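Local coordinates for beta-N-acetylhexosaminidase (Beutenbergia cavernae, PDB 5BU9), which probably hydrolyses terminal non-reducing N-acetyl-D-hexosamine residues from N-acetyl-beta-D-hexosaminides, as a member of glycosyl hydrolase family 3, at residues A[7-12]-A[34-39]; A[75-80]-A[126-131]; A[133-138]-A[183-188]; A[262-267]-A[293-298]. One frame throughout, in Å; residues are numbered along the deposited sequence.

How the interactions relate
Interactions 2, 3 and 4 are buried and reach the same barrel sheet, whereas interaction 1 is partly buried and lies at its margin, where the N-terminal helix meets the turn leading into strand 39-43. Interactions 2 and 3 involve neighbouring strands and are tied together by Lys-184, whose NZ bonds to Leu-130 O. Interaction 4 joins two further barrel staves, and Leu-75 and Leu-130 of interaction 2 touch its Ile-295 and Leu-297, respectively. The chemistry follows the position: water bridges and one direct bond in 7-12/34-39, parallel backbone pairing supplemented by side-chain acceptors in interactions 2 and 4, and a His-carboxylate pair beside bound glycerol in interaction 3.

Interaction 1 (A[7-12]-A[34-39]); sequences LEQRVG and ASHVGN
The imidazole of His-36 leans on the aliphatic parts of two helical side chains, both reaching it obliquely: Glu-8 CB lies 3.7 Å from CD2 of His-36, and Gln-9 CG comes to 3.8 Å from His-36 ND1. A water lies at the ring edge in its plane. The amide of Gln-9 stands almost upright to the imidazole, the two planes 82° apart, and its polar end turns to Ser-6 N and Glu-67 O, while ND1 of His-36 bonds to Ala-68 O. His-36 takes a positive phi (62°) as the chain leaves helix 26-35. Here helix 7-12, just ahead of strand 15-20, packs on the turn into the neighbouring parallel strand 39-43, at the N-terminal ends of these strands in the family 3 TIM barrel. Gly-12 makes the close backbone approach possible: its CA sits 3.1 Å from His-36 O, and a CB would collide with that oxygen. Gly-38 N reaches Gly-12 O at 3.0 Å from above the carbonyl plane, a bent bond of 134°. Two waters mediate the remaining polar contacts, each donating to both segments: one joins Glu-8 O to Ser-35 O, the other Gln-9 O to His-36 O.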
loop_
_atom_site.group_PDB
_atom_site.type_symbol
_atom_site.label_atom_id
_atom_site.label_comp_id
_atom_site.label_asym_id
_atom_site.label_seq_id
_atom_site.Cartn_x
_atom_site.Cartn_y
_atom_site.Cartn_z
ATOM N N LEU A 7 -1.043 15.175 19.015
ATOM C CA LEU A 7 -0.562 15.486 17.662
ATOM C C LEU A 7 0.457 14.458 17.166
ATOM O O LEU A 7 0.310 13.949 16.066
ATOM C CB LEU A 7 0.070 16.874 17.605
ATOM C CG LEU A 7 0.620 17.174 16.216
ATOM C CD1 LEU A 7 -0.489 17.093 15.170
ATOM C CD2 LEU A 7 1.221 18.552 16.234
ATOM N N GLU A 8 1.463 14.154 17.999
ATOM C CA GLU A 8 2.556 13.245 17.630
ATOM C C GLU A 8 1.994 11.870 17.268
ATOM O O GLU A 8 2.370 11.272 16.265
ATOM C CB GLU A 8 3.582 13.108 18.773
ATOM C CG GLU A 8 4.512 14.305 18.966
ATOM C CD GLU A 8 3.835 15.494 19.652
ATOM O OE1 GLU A 8 4.464 16.576 19.664
ATOM O OE2 GLU A 8 2.690 15.366 20.173
ATOM N N GLN A 9 1.067 11.387 18.091
ATOM C CA GLN A 9 0.470 10.088 17.873
ATOM C C GLN A 9 -0.410 10.072 16.615
ATOM O O GLN A 9 -0.443 9.061 15.917
ATOM C CB GLN A 9 -0.325 9.673 19.103
ATOM C CG GLN A 9 0.558 9.313 20.292
ATOM C CD GLN A 9 -0.242 9.237 21.560
ATOM O OE1 GLN A 9 -1.304 9.834 21.644
ATOM N NE2 GLN A 9 0.248 8.497 22.552
ATOM N N ARG A 10 -1.096 11.174 16.304
ATOM C CA ARG A 10 -1.920 11.208 15.088
ATOM C C ARG A 10 -1.043 11.173 13.838
ATOM O O ARG A 10 -1.290 10.386 12.919
ATOM C CB ARG A 10 -2.838 12.439 15.073
ATOM C CG ARG A 10 -3.876 12.430 16.186
ATOM C CD ARG A 10 -5.024 13.425 15.963
ATOM N NE ARG A 10 -4.597 14.820 15.813
ATOM C CZ ARG A 10 -4.358 15.677 16.814
ATOM N NH1 ARG A 10 -4.474 15.310 18.076
ATOM N NH2 ARG A 10 -3.996 16.928 16.556
ATOM N N VAL A 11 0.005 11.994 13.818
ATOM C CA VAL A 11 0.988 11.929 12.755
ATOM C C VAL A 11 1.524 10.491 12.637
ATOM O O VAL A 11 1.595 9.930 11.543
ATOM C CB VAL A 11 2.120 12.913 12.997
ATOM C CG1 VAL A 11 3.221 12.656 11.998
ATOM C CG2 VAL A 11 1.611 14.313 12.842
ATOM N N GLY A 12 1.857 9.888 13.772
ATOM C CA GLY A 12 2.378 8.536 13.797
ATOM C C GLY A 12 1.460 7.571 13.085
ATOM O O GLY A 12 1.920 6.657 12.408
ATOM N N ALA A 34 9.323 5.399 19.907
ATOM C CA ALA A 34 9.838 6.764 20.034
ATOM C C ALA A 34 9.201 7.726 19.049
ATOM O O ALA A 34 9.063 8.899 19.362
ATOM C CB ALA A 34 11.352 6.771 19.866
ATOM N N SER A 35 8.794 7.243 17.871
ATOM C CA SER A 35 8.174 8.133 16.888
ATOM C C SER A 35 6.646 7.926 16.746
ATOM O O SER A 35 6.003 8.563 15.922
ATOM C CB SER A 35 8.864 7.966 15.525
ATOM O OG SER A 35 10.175 8.508 15.547
ATOM N N HIS A 36 6.080 7.030 17.540
ATOM C CA HIS A 36 4.627 6.773 17.557
ATOM C C HIS A 36 4.095 6.252 16.215
ATOM O O HIS A 36 2.889 6.359 15.926
ATOM C CB HIS A 36 3.853 8.043 17.988
ATOM C CG HIS A 36 4.460 8.744 19.166
ATOM N ND1 HIS A 36 4.256 8.328 20.465
ATOM C CD2 HIS A 36 5.293 9.814 19.239
ATOM C CE1 HIS A 36 4.947 9.105 21.288
ATOM N NE2 HIS A 36 5.576 10.019 20.572
ATOM N N VAL A 37 4.970 5.679 15.392
ATOM C CA VAL A 37 4.505 5.059 14.144
ATOM C C VAL A 37 3.468 3.965 14.438
ATOM O O VAL A 37 3.630 3.132 15.351
ATOM C CB VAL A 37 5.679 4.511 13.339
ATOM C CG1 VAL A 37 5.187 3.714 12.133
ATOM C CG2 VAL A 37 6.549 5.680 12.889
ATOM N N GLY A 38 2.382 3.989 13.681
ATOM C CA GLY A 38 1.201 3.221 14.042
ATOM C C GLY A 38 0.911 2.017 13.166
ATOM O O GLY A 38 -0.057 1.283 13.410
ATOM N N ASN A 39 1.767 1.784 12.167
ATOM C CA ASN A 39 1.562 0.690 11.241
ATOM C C ASN A 39 2.905 0.116 10.830
ATOM O O ASN A 39 3.885 0.843 10.778
ATOM C CB ASN A 39 0.798 1.150 10.002
ATOM C CG ASN A 39 -0.418 1.989 10.340
ATOM O OD1 ASN A 39 -1.425 1.475 10.809
ATOM N ND2 ASN A 39 -0.322 3.297 10.102
HETATM O O HOH W 1 5.190 11.161 16.228
HETATM O O HOH W 2 0.211 6.660 16.876
#

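Interaction 2 (A[75-80]-A[126-131]); sequences LVATDQ and INLNLA
Val-76 and Ala-77 pack tightly on 126-128, where one carbonyl takes two donors: Val-76 O accepts from Asn-127 N at 2.9 Å and from Leu-128 N at 3.0 Å. The Ile-126 side chain crosses that of Val-76 at about a right angle, CD1 meeting Val-76 CG1 at 3.8 Å and also touching Thr-78 CG2, while Ala-77 CB packs on Leu-128 CB and on Leu-130 CD2. Asn-127, partly exposed at the margin, turns its OD1 back to accept from Val-76 N at 2.8 Å. These are adjacent parallel staves of the TIM barrel, joined through a crossover that includes helix 107-123; Thr-78 N to Leu-128 O and Leu-130 N to Thr-78 O continue the ladder. Beyond it Asn-129, with CG anti to the backbone N (chi1 -163°), grips Gln-80 twice. Its OD1 offers an in-plane lone pair to Gln-80 N at 2.9 Å, and its ND2 donates a hydrogen bond to Gln-80 O at 2.9 Å, with that oxygen lying in the amide plane. A leucine here has neither the acceptor nor the donor, and the N-H and carbonyl of buried Gln-80 would probably be left without these mates. The looser side is at partly exposed Asp-79: its CB points away from 126-131, and OD1 bonds to a glycerol, probably from the crystallisation liquor, the one close touch being OD1 to Leu-130 CB at 3.2 Å.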
loop_
_atom_site.group_PDB
_atom_site.type_symbol
_atom_site.label_atom_id
_atom_site.label_comp_id
_atom_site.label_asym_id
_atom_site.label_seq_id
_atom_site.Cartn_x
_atom_site.Cartn_y
_atom_site.Cartn_z
ATOM N N LEU A 75 -1.879 -1.646 12.000
ATOM C CA LEU A 75 -2.062 -2.305 10.724
ATOM C C LEU A 75 -0.738 -3.066 10.476
ATOM O O LEU A 75 0.371 -2.498 10.579
ATOM C CB LEU A 75 -2.380 -1.303 9.604
ATOM C CG LEU A 75 -3.820 -0.792 9.627
ATOM C CD1 LEU A 75 -3.988 0.420 8.730
ATOM C CD2 LEU A 75 -4.809 -1.887 9.211
ATOM N N VAL A 76 -0.850 -4.367 10.227
ATOM C CA VAL A 76 0.312 -5.201 9.963
ATOM C C VAL A 76 0.171 -5.719 8.538
ATOM O O VAL A 76 -0.686 -6.561 8.248
ATOM C CB VAL A 76 0.428 -6.372 10.960
ATOM C CG1 VAL A 76 1.725 -7.073 10.744
ATOM C CG2 VAL A 76 0.290 -5.897 12.391
ATOM N N ALA A 77 0.995 -5.191 7.654
ATOM C CA ALA A 77 0.861 -5.445 6.237
ATOM C C ALA A 77 2.020 -6.241 5.735
ATOM O O ALA A 77 3.099 -6.204 6.335
ATOM C CB ALA A 77 0.793 -4.108 5.466
ATOM N N THR A 78 1.825 -6.933 4.616
ATOM C CA THR A 78 2.968 -7.429 3.849
ATOM C C THR A 78 2.564 -7.454 2.371
ATOM O O THR A 78 1.427 -7.128 2.025
ATOM C CB THR A 78 3.467 -8.831 4.329
ATOM O OG1 THR A 78 4.669 -9.162 3.637
ATOM C CG2 THR A 78 2.455 -9.905 4.035
ATOM N N ASP A 79 3.511 -7.798 1.512
ATOM C CA ASP A 79 3.264 -7.980 0.077
ATOM C C ASP A 79 2.984 -9.430 -0.263
ATOM O O ASP A 79 3.941 -10.168 -0.582
ATOM C CB ASP A 79 4.480 -7.544 -0.763
ATOM C CG ASP A 79 4.500 -6.048 -1.073
ATOM O OD1 ASP A 79 3.540 -5.313 -0.725
ATOM O OD2 ASP A 79 5.500 -5.613 -1.685
ATOM N N GLN A 80 1.710 -9.847 -0.234
ATOM C CA GLN A 80 1.397 -11.252 -0.529
ATOM C C GLN A 80 0.510 -11.308 -1.780
ATOM O O GLN A 80 -0.659 -11.620 -1.697
ATOM C CB GLN A 80 0.728 -11.939 0.675
ATOM C CG GLN A 80 0.753 -13.497 0.640
ATOM C CD GLN A 80 2.068 -14.115 1.149
ATOM O OE1 GLN A 80 3.118 -13.499 1.057
ATOM N NE2 GLN A 80 1.999 -15.326 1.711
ATOM N N ILE A 126 -0.830 -11.047 10.195
ATOM C CA ILE A 126 -1.028 -10.051 9.143
ATOM C C ILE A 126 -2.513 -9.687 9.108
ATOM O O ILE A 126 -3.352 -10.590 9.159
ATOM C CB ILE A 126 -0.579 -10.610 7.764
ATOM C CG1 ILE A 126 0.904 -10.955 7.803
ATOM C CG2 ILE A 126 -0.994 -9.668 6.601
ATOM C CD1 ILE A 126 1.788 -9.763 8.003
ATOM N N ASN A 127 -2.855 -8.399 9.013
ATOM C CA ASN A 127 -4.259 -8.023 8.799
ATOM C C ASN A 127 -4.435 -7.102 7.603
ATOM O O ASN A 127 -5.537 -6.652 7.335
ATOM C CB ASN A 127 -4.871 -7.361 10.045
ATOM C CG ASN A 127 -4.076 -6.159 10.528
ATOM O OD1 ASN A 127 -3.364 -5.508 9.757
ATOM N ND2 ASN A 127 -4.164 -5.882 11.826
ATOM N N LEU A 128 -3.350 -6.807 6.889
ATOM C CA LEU A 128 -3.487 -6.014 5.679
ATOM C C LEU A 128 -2.588 -6.586 4.599
ATOM O O LEU A 128 -1.397 -6.808 4.836
ATOM C CB LEU A 128 -3.152 -4.539 5.941
ATOM C CG LEU A 128 -3.430 -3.624 4.752
ATOM C CD1 LEU A 128 -4.942 -3.626 4.412
ATOM C CD2 LEU A 128 -2.929 -2.214 5.036
ATOM N N ASN A 129 -3.167 -6.856 3.428
ATOM C CA ASN A 129 -2.385 -7.301 2.266
ATOM C C ASN A 129 -2.232 -6.144 1.272
ATOM O O ASN A 129 -3.226 -5.549 0.853
ATOM C CB ASN A 129 -3.057 -8.513 1.598
ATOM C CG ASN A 129 -2.118 -9.289 0.668
ATOM O OD1 ASN A 129 -0.963 -8.929 0.493
ATOM N ND2 ASN A 129 -2.629 -10.385 0.070
ATOM N N LEU A 130 -0.997 -5.820 0.896
ATOM C CA LEU A 130 -0.786 -4.838 -0.173
ATOM C C LEU A 130 -0.959 -5.549 -1.527
ATOM O O LEU A 130 0.008 -5.853 -2.253
ATOM C CB LEU A 130 0.594 -4.150 -0.044
ATOM C CG LEU A 130 0.936 -3.553 1.326
ATOM C CD1 LEU A 130 2.183 -2.679 1.218
ATOM C CD2 LEU A 130 -0.221 -2.738 1.910
ATOM N N ALA A 131 -2.223 -5.800 -1.850
ATOM C CA ALA A 131 -2.648 -6.556 -3.031
ATOM C C ALA A 131 -4.172 -6.500 -2.939
ATOM O O ALA A 131 -4.677 -6.266 -1.863
ATOM C CB ALA A 131 -2.110 -8.017 -2.993
#

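Interaction 3 (A[133-138]-A[183-188]); sequences VMDVVA and IKHFPG
In both Asp-135 and His-185, CG anti to the carbonyl carbon (chi1 -66° and -43°) brings carboxylate and imidazole together, and their chi2 rotations leave the two planes 3° apart. His-185 ND1 donates to Asp-135 OD2 at 2.8 Å, meeting the syn lone pair from within the ring plane. The other carboxylate oxygen is engaged by the backbone: His-185 N comes to Asp-135 OD1 at 3.0 Å from above the carboxylate plane, and Leu-189 N also donates to it. With an alanine here in place of Asp-135 both acceptor oxygens are gone, and the imidazole, its ND1 without a mate, would probably be less firmly fixed in rotation. Lys-184 CG lies over the centre of the ring, 3.7 Å above its plane, covering one face. The lysine then runs on extended past Val-133, whose CG2 lies 3.8 Å from Lys-184 CE, to where NZ bonds to Leu-130 O and forms a salt bridge with Glu-81. In the backbone, Met-134 N bonds to Lys-184 O at 2.7 Å, and SE of Met-134 (a selenomethionine) presses on Ile-183 CG2 at 3.4 Å. Cis peptides precede both His-185 and Pro-187 where the chain turns a corner, and Gly-188 CA comes within 3.2 Å of Asp-135 OD1. Bound glycerol meets both His-185 NE2 and Lys-184 NZ. The sequence Lys-His-Phe-Pro-Gly at 184-188 is the KHFPG motif seen in family 3 beta-N-acetylhexosaminidases, here at the C-terminal end of a barrel strand beside a probable sugar pocket.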
loop_
_atom_site.group_PDB
_atom_site.type_symbol
_atom_site.label_atom_id
_atom_site.label_comp_id
_atom_site.label_asym_id
_atom_site.label_seq_id
_atom_site.Cartn_x
_atom_site.Cartn_y
_atom_site.Cartn_z
ATOM N N VAL A 133 -3.131 -6.329 -7.184
ATOM C CA VAL A 133 -2.793 -5.460 -8.313
ATOM C C VAL A 133 -3.978 -5.299 -9.259
ATOM O O VAL A 133 -4.446 -6.263 -9.850
ATOM C CB VAL A 133 -1.584 -6.022 -9.074
ATOM C CG1 VAL A 133 -1.400 -5.322 -10.381
ATOM C CG2 VAL A 133 -0.331 -5.916 -8.230
HETATM N N MSE A 134 -4.463 -4.080 -9.423
HETATM C CA MSE A 134 -5.535 -3.849 -10.383
HETATM C C MSE A 134 -5.058 -3.018 -11.566
HETATM O O MSE A 134 -5.866 -2.458 -12.307
HETATM C CB MSE A 134 -6.724 -3.188 -9.699
HETATM C CG MSE A 134 -7.264 -4.049 -8.574
HETATM SE SE MSE A 134 -9.065 -3.566 -8.040
HETATM C CE MSE A 134 -10.030 -4.476 -9.480
ATOM N N ASP A 135 -3.737 -2.953 -11.726
ATOM C CA ASP A 135 -3.125 -2.338 -12.876
ATOM C C ASP A 135 -3.579 -3.132 -14.082
ATOM O O ASP A 135 -3.731 -4.339 -13.986
ATOM C CB ASP A 135 -1.587 -2.363 -12.785
ATOM C CG ASP A 135 -1.043 -1.515 -11.657
ATOM O OD1 ASP A 135 -1.473 -0.340 -11.502
ATOM O OD2 ASP A 135 -0.165 -2.039 -10.932
ATOM N N VAL A 136 -3.791 -2.475 -15.213
ATOM C CA VAL A 136 -4.136 -3.199 -16.428
ATOM C C VAL A 136 -2.999 -3.092 -17.426
ATOM O O VAL A 136 -2.580 -1.992 -17.747
ATOM C CB VAL A 136 -5.450 -2.675 -17.026
ATOM C CG1 VAL A 136 -5.742 -3.382 -18.299
ATOM C CG2 VAL A 136 -6.585 -2.908 -16.064
ATOM N N VAL A 137 -2.503 -4.227 -17.915
ATOM C CA VAL A 137 -1.450 -4.240 -18.923
ATOM C C VAL A 137 -2.176 -4.239 -20.280
ATOM O O VAL A 137 -3.264 -4.777 -20.389
ATOM C CB VAL A 137 -0.491 -5.443 -18.711
ATOM C CG1 VAL A 137 0.516 -5.581 -19.828
ATOM C CG2 VAL A 137 0.269 -5.275 -17.419
ATOM N N ALA A 138 -1.593 -3.614 -21.303
ATOM C CA ALA A 138 -2.329 -3.343 -22.550
ATOM C C ALA A 138 -2.701 -4.598 -23.312
ATOM O O ALA A 138 -3.781 -4.671 -23.885
ATOM C CB ALA A 138 -1.514 -2.427 -23.461
ATOM N N ILE A 183 -5.869 -2.032 -3.051
ATOM C CA ILE A 183 -5.761 -2.178 -4.511
ATOM C C ILE A 183 -4.657 -1.230 -4.997
ATOM O O ILE A 183 -4.504 -0.123 -4.469
ATOM C CB ILE A 183 -7.127 -1.947 -5.213
ATOM C CG1 ILE A 183 -7.700 -0.581 -4.887
ATOM C CG2 ILE A 183 -8.136 -3.005 -4.772
ATOM C CD1 ILE A 183 -8.881 -0.258 -5.751
ATOM N N LYS A 184 -3.843 -1.676 -5.947
ATOM C CA LYS A 184 -2.647 -0.910 -6.348
ATOM C C LYS A 184 -2.381 -1.109 -7.859
ATOM O O LYS A 184 -2.843 -2.109 -8.416
ATOM C CB LYS A 184 -1.466 -1.350 -5.494
ATOM C CG LYS A 184 -1.013 -2.803 -5.697
ATOM C CD LYS A 184 0.050 -3.117 -4.654
ATOM C CE LYS A 184 0.795 -4.389 -4.965
ATOM N NZ LYS A 184 1.781 -4.776 -3.875
ATOM N N HIS A 185 -1.705 -0.187 -8.548
ATOM C CA HIS A 185 -1.206 1.094 -8.046
ATOM C C HIS A 185 -1.851 2.233 -8.826
ATOM O O HIS A 185 -1.538 2.436 -9.993
ATOM C CB HIS A 185 0.330 1.206 -8.210
ATOM C CG HIS A 185 1.090 -0.030 -7.846
ATOM N ND1 HIS A 185 1.014 -1.196 -8.576
ATOM C CD2 HIS A 185 1.980 -0.267 -6.848
ATOM C CE1 HIS A 185 1.811 -2.103 -8.035
ATOM N NE2 HIS A 185 2.417 -1.564 -6.989
ATOM N N PHE A 186 -2.720 2.989 -8.177
ATOM C CA PHE A 186 -3.528 3.999 -8.843
ATOM C C PHE A 186 -2.654 5.157 -9.339
ATOM O O PHE A 186 -1.790 5.640 -8.608
ATOM C CB PHE A 186 -4.606 4.506 -7.876
ATOM C CG PHE A 186 -5.605 5.381 -8.508
ATOM C CD1 PHE A 186 -6.760 4.844 -9.042
ATOM C CD2 PHE A 186 -5.407 6.744 -8.573
ATOM C CE1 PHE A 186 -7.719 5.641 -9.631
ATOM C CE2 PHE A 186 -6.380 7.574 -9.181
ATOM C CZ PHE A 186 -7.523 7.013 -9.708
ATOM N N PRO A 187 -2.884 5.630 -10.569
ATOM C CA PRO A 187 -3.979 5.279 -11.502
ATOM C C PRO A 187 -3.685 4.135 -12.480
ATOM O O PRO A 187 -4.487 3.888 -13.397
ATOM C CB PRO A 187 -4.195 6.592 -12.282
ATOM C CG PRO A 187 -2.791 7.201 -12.343
ATOM C CD PRO A 187 -2.112 6.810 -11.015
ATOM N N GLY A 188 -2.586 3.425 -12.276
ATOM C CA GLY A 188 -2.245 2.283 -13.110
ATOM C C GLY A 188 -0.777 2.258 -13.511
ATOM O O GLY A 188 -0.267 3.187 -14.122
#

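Interaction 4 (A[262-267]-A[293-298]); sequences DGVVVT and TDIVLV
The contact is led by Asp-294 OD2, which takes Val-265 N at 2.8 Å on its anti side, a nearly straight bond (167°). The same OD2 forms a salt bridge with Arg-256, and OD1 does so with Arg-332. Val-265 O in turn accepts two backbone donors, Asp-294 N and Ile-295 N, each at 2.9 Å, and Thr-267 N continues to Ile-295 O at 2.9 Å. At the far end Thr-267 holds OG1 between its backbone N and carbonyl carbon (chi1 64°), a setting that lets it accept Leu-297 N at 2.9 Å. The apolar groups close round this core. Val-264 CG1 rests on Ile-295 CD1 at 3.8 Å, Thr-267 CG2 meets Thr-293 CG2 at 3.7 Å, and Leu-297 CB lies against the carbonyl of Thr-267. The short segments 264-267 and 296-298 run in roughly the same direction, their axes 35° apart, within the barrel sheet, and the two strands lie between strands 227-230 and 15-20. With a single bridge of backbones, side chains serve as acceptors at both ends, a carboxylate at one and a hydroxyl at the other; the two arginines would be expected to keep the buried Asp-294 ionised.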
loop_
_atom_site.group_PDB
_atom_site.type_symbol
_atom_site.label_atom_id
_atom_site.label_comp_id
_atom_site.label_asym_id
_atom_site.label_seq_id
_atom_site.Cartn_x
_atom_site.Cartn_y
_atom_site.Cartn_z
ATOM N N ASP A 262 -13.492 6.962 -0.346
ATOM C CA ASP A 262 -13.559 7.523 1.013
ATOM C C ASP A 262 -12.569 6.913 2.016
ATOM O O ASP A 262 -12.501 7.357 3.174
ATOM C CB ASP A 262 -14.976 7.331 1.589
ATOM C CG ASP A 262 -15.976 8.305 1.016
ATOM O OD1 ASP A 262 -15.545 9.388 0.549
ATOM O OD2 ASP A 262 -17.192 7.990 1.043
ATOM N N GLY A 263 -11.852 5.868 1.598
ATOM C CA GLY A 263 -11.038 5.084 2.513
ATOM C C GLY A 263 -9.629 5.621 2.608
ATOM O O GLY A 263 -9.397 6.825 2.433
ATOM N N VAL A 264 -8.685 4.725 2.865
ATOM C CA VAL A 264 -7.325 5.102 3.175
ATOM C C VAL A 264 -6.428 5.020 1.942
ATOM O O VAL A 264 -6.399 3.985 1.248
ATOM C CB VAL A 264 -6.801 4.219 4.309
ATOM C CG1 VAL A 264 -5.309 4.349 4.432
ATOM C CG2 VAL A 264 -7.527 4.560 5.624
ATOM N N VAL A 265 -5.731 6.119 1.647
ATOM C CA VAL A 265 -4.796 6.193 0.533
ATOM C C VAL A 265 -3.375 5.926 1.049
ATOM O O VAL A 265 -2.900 6.616 1.949
ATOM C CB VAL A 265 -4.840 7.559 -0.176
ATOM C CG1 VAL A 265 -3.708 7.650 -1.201
ATOM C CG2 VAL A 265 -6.190 7.783 -0.828
ATOM N N VAL A 266 -2.711 4.934 0.467
ATOM C CA VAL A 266 -1.355 4.523 0.853
ATOM C C VAL A 266 -0.410 4.862 -0.278
ATOM O O VAL A 266 -0.750 4.621 -1.436
ATOM C CB VAL A 266 -1.318 3.017 1.171
ATOM C CG1 VAL A 266 0.044 2.577 1.756
ATOM C CG2 VAL A 266 -2.440 2.705 2.119
ATOM N N THR A 267 0.747 5.455 0.020
ATOM C CA THR A 267 1.757 5.641 -1.028
ATOM C C THR A 267 2.395 4.308 -1.369
ATOM O O THR A 267 2.415 3.372 -0.554
ATOM C CB THR A 267 2.918 6.604 -0.645
ATOM O OG1 THR A 267 3.661 6.039 0.444
ATOM C CG2 THR A 267 2.411 7.989 -0.277
ATOM N N THR A 293 -2.858 11.817 0.796
ATOM C CA THR A 293 -2.399 10.536 1.318
ATOM C C THR A 293 -2.687 10.355 2.811
ATOM O O THR A 293 -2.460 11.274 3.606
ATOM C CB THR A 293 -0.894 10.401 1.140
ATOM O OG1 THR A 293 -0.589 10.398 -0.252
ATOM C CG2 THR A 293 -0.379 9.125 1.787
ATOM N N ASP A 294 -3.135 9.171 3.210
ATOM C CA ASP A 294 -3.302 8.860 4.651
ATOM C C ASP A 294 -2.178 8.018 5.253
ATOM O O ASP A 294 -1.862 8.121 6.442
ATOM C CB ASP A 294 -4.639 8.158 4.861
ATOM C CG ASP A 294 -5.784 8.877 4.127
ATOM O OD1 ASP A 294 -5.974 10.111 4.322
ATOM O OD2 ASP A 294 -6.459 8.222 3.311
ATOM N N ILE A 295 -1.537 7.187 4.447
ATOM C CA ILE A 295 -0.416 6.423 4.997
ATOM C C ILE A 295 0.802 6.480 4.061
ATOM O O ILE A 295 0.722 6.111 2.888
ATOM C CB ILE A 295 -0.824 4.949 5.297
ATOM C CG1 ILE A 295 -1.902 4.878 6.389
ATOM C CG2 ILE A 295 0.427 4.103 5.657
ATOM C CD1 ILE A 295 -2.425 3.420 6.681
ATOM N N VAL A 296 1.916 6.974 4.592
ATOM C CA VAL A 296 3.165 7.053 3.863
ATOM C C VAL A 296 3.947 5.774 4.133
ATOM O O VAL A 296 4.304 5.469 5.288
ATOM C CB VAL A 296 3.955 8.296 4.279
ATOM C CG1 VAL A 296 5.283 8.385 3.514
ATOM C CG2 VAL A 296 3.093 9.574 4.064
ATOM N N LEU A 297 4.191 5.003 3.080
ATOM C CA LEU A 297 4.862 3.723 3.222
ATOM C C LEU A 297 6.375 3.946 3.248
ATOM O O LEU A 297 6.929 4.515 2.314
ATOM C CB LEU A 297 4.454 2.788 2.087
ATOM C CG LEU A 297 5.094 1.394 2.103
ATOM C CD1 LEU A 297 4.733 0.654 3.369
ATOM C CD2 LEU A 297 4.701 0.604 0.858
ATOM N N VAL A 298 7.038 3.543 4.330
ATOM C CA VAL A 298 8.506 3.668 4.454
ATOM C C VAL A 298 9.077 2.265 4.722
ATOM O O VAL A 298 9.424 1.938 5.843
ATOM C CB VAL A 298 8.882 4.676 5.567
ATOM C CG1 VAL A 298 10.352 5.010 5.535
ATOM C CG2 VAL A 298 8.067 5.957 5.408
#